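Local coordinates for translation initiation factor eIF2b-like protein,Translation initiation factor eIF2b-like protein (Chaetomium thermophilum, PDB 4ZEM) that is the beta subunit of eIF2B, the multi-subunit factor thought to promote guanine-nucleotide exchange on eIF2 during translation initiation, at residues A182-I187 and V359-L364. Residues are numbered along the deposited sequence; the frame is centred on the assembly and turned at random.
Sequences ASFAEI and VYLTNL
Phe184 carries this contact, bringing ring atoms CD1, CE1 and CZ up to the backbone at the end of strand 359-362 and the residues after it. From the N-cap position of the short helix 185-188 its CB points toward the strand, and CG, anti to the carbonyl carbon (chi1 -64°) and beside the backbone N, carries the ring on to the carbonyls of 362-364. Phe184 CB lies 4.0 Å from Leu361 CD1; CG of Leu361 is anti to the backbone N, and chi2 of 48° turns CD1, the folded branch, to Phe184. Asn363 O lies at the ring edge, near its plane, 3.7 Å from Phe184 CE1, while Thr362 O approaches the same carbon obliquely and Leu364 O stands 3.9 Å from Phe184 CZ, also obliquely. No hydrogen bond joins the two segments. An alanine in place of Phe184 would keep the CB touch on Leu361 but would probably leave the carbonyls of 362-364 without their aromatic neighbour. Thr362 OG1 hydrogen-bonds to Gly365 O and takes a weak bond from Leu364 N. Strand 359-362 pairs in parallel with 301-304 and antiparallel with 365-367 in the Rossmann-like sheet; Pro366 also touches Phe184, and Leu361 packs on Phe207 of helix 202-214 and Ile181 of helix 154-182.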
# COMPACT_ATOMS: atom_id res chain seq x y z
N ALA A 182 -3.06 11.25 -7.56
CA ALA A 182 -3.40 12.67 -7.68
C ALA A 182 -3.47 13.15 -9.13
O ALA A 182 -4.09 14.17 -9.39
CB ALA A 182 -2.40 13.51 -6.89
N SER A 183 -2.81 12.46 -10.05
CA SER A 183 -2.84 12.88 -11.46
C SER A 183 -4.23 12.70 -12.07
O SER A 183 -4.51 13.21 -13.15
CB SER A 183 -1.80 12.11 -12.31
OG SER A 183 -2.03 10.72 -12.32
N PHE A 184 -5.10 11.96 -11.40
CA PHE A 184 -6.46 11.77 -11.89
C PHE A 184 -7.46 12.71 -11.20
O PHE A 184 -8.66 12.60 -11.42
CB PHE A 184 -6.90 10.32 -11.72
CG PHE A 184 -6.09 9.36 -12.54
CD1 PHE A 184 -5.02 8.67 -11.99
CD2 PHE A 184 -6.37 9.20 -13.90
CE1 PHE A 184 -4.25 7.81 -12.76
CE2 PHE A 184 -5.61 8.33 -14.67
CZ PHE A 184 -4.54 7.63 -14.10
N ALA A 185 -6.95 13.62 -10.38
CA ALA A 185 -7.80 14.52 -9.61
C ALA A 185 -8.72 15.38 -10.50
O ALA A 185 -9.90 15.52 -10.19
CB ALA A 185 -6.96 15.41 -8.73
N GLU A 186 -8.19 15.95 -11.58
CA GLU A 186 -8.99 16.81 -12.45
C GLU A 186 -10.15 16.05 -13.10
O GLU A 186 -11.18 16.64 -13.42
CB GLU A 186 -8.12 17.46 -13.53
CG GLU A 186 -7.13 16.54 -14.20
CD GLU A 186 -6.17 17.28 -15.11
OE1 GLU A 186 -6.64 18.00 -16.02
OE2 GLU A 186 -4.95 17.14 -14.92
N ILE A 187 -9.97 14.75 -13.30
CA ILE A 187 -11.03 13.88 -13.79
C ILE A 187 -12.11 13.64 -12.74
O ILE A 187 -13.30 13.60 -13.06
CB ILE A 187 -10.45 12.53 -14.26
CG1 ILE A 187 -9.59 12.75 -15.51
CG2 ILE A 187 -11.55 11.53 -14.58
CD1 ILE A 187 -8.90 11.50 -16.00
N VAL A 359 -16.17 4.10 -6.59
CA VAL A 359 -14.94 4.14 -7.36
C VAL A 359 -13.73 3.78 -6.50
O VAL A 359 -13.61 4.23 -5.36
CB VAL A 359 -14.70 5.53 -7.98
CG1 VAL A 359 -13.38 5.56 -8.74
CG2 VAL A 359 -15.84 5.93 -8.88
N TYR A 360 -12.84 2.95 -7.05
CA TYR A 360 -11.55 2.69 -6.44
C TYR A 360 -10.55 3.47 -7.27
O TYR A 360 -10.28 3.13 -8.42
CB TYR A 360 -11.20 1.20 -6.45
CG TYR A 360 -12.25 0.34 -5.81
CD1 TYR A 360 -13.35 -0.11 -6.55
CD2 TYR A 360 -12.18 -0.00 -4.47
CE1 TYR A 360 -14.33 -0.88 -5.97
CE2 TYR A 360 -13.16 -0.77 -3.88
CZ TYR A 360 -14.23 -1.21 -4.64
OH TYR A 360 -15.21 -1.98 -4.06
N LEU A 361 -10.02 4.53 -6.70
CA LEU A 361 -9.12 5.38 -7.45
C LEU A 361 -7.68 4.99 -7.13
O LEU A 361 -7.19 5.19 -6.02
CB LEU A 361 -9.39 6.86 -7.16
CG LEU A 361 -8.56 7.87 -7.95
CD1 LEU A 361 -8.55 7.52 -9.40
CD2 LEU A 361 -9.14 9.25 -7.77
N THR A 362 -7.00 4.44 -8.14
CA THR A 362 -5.68 3.85 -7.95
C THR A 362 -4.63 4.57 -8.79
O THR A 362 -4.95 5.43 -9.60
CB THR A 362 -5.68 2.35 -8.34
OG1 THR A 362 -5.71 2.23 -9.77
CG2 THR A 362 -6.89 1.65 -7.76
N ASN A 363 -3.37 4.20 -8.59
CA ASN A 363 -2.27 4.74 -9.40
C ASN A 363 -2.46 4.44 -10.88
O ASN A 363 -1.89 5.12 -11.74
CB ASN A 363 -0.93 4.19 -8.92
CG ASN A 363 -1.01 2.73 -8.52
OD1 ASN A 363 -1.77 2.36 -7.63
ND2 ASN A 363 -0.27 1.89 -9.23
N LEU A 364 -3.21 3.38 -11.17
CA LEU A 364 -3.60 3.01 -12.53
C LEU A 364 -4.82 3.79 -13.05
O LEU A 364 -5.14 3.75 -14.23
CB LEU A 364 -3.87 1.51 -12.60
CG LEU A 364 -2.71 0.65 -12.11
CD1 LEU A 364 -3.05 -0.84 -12.19
CD2 LEU A 364 -1.45 0.97 -12.91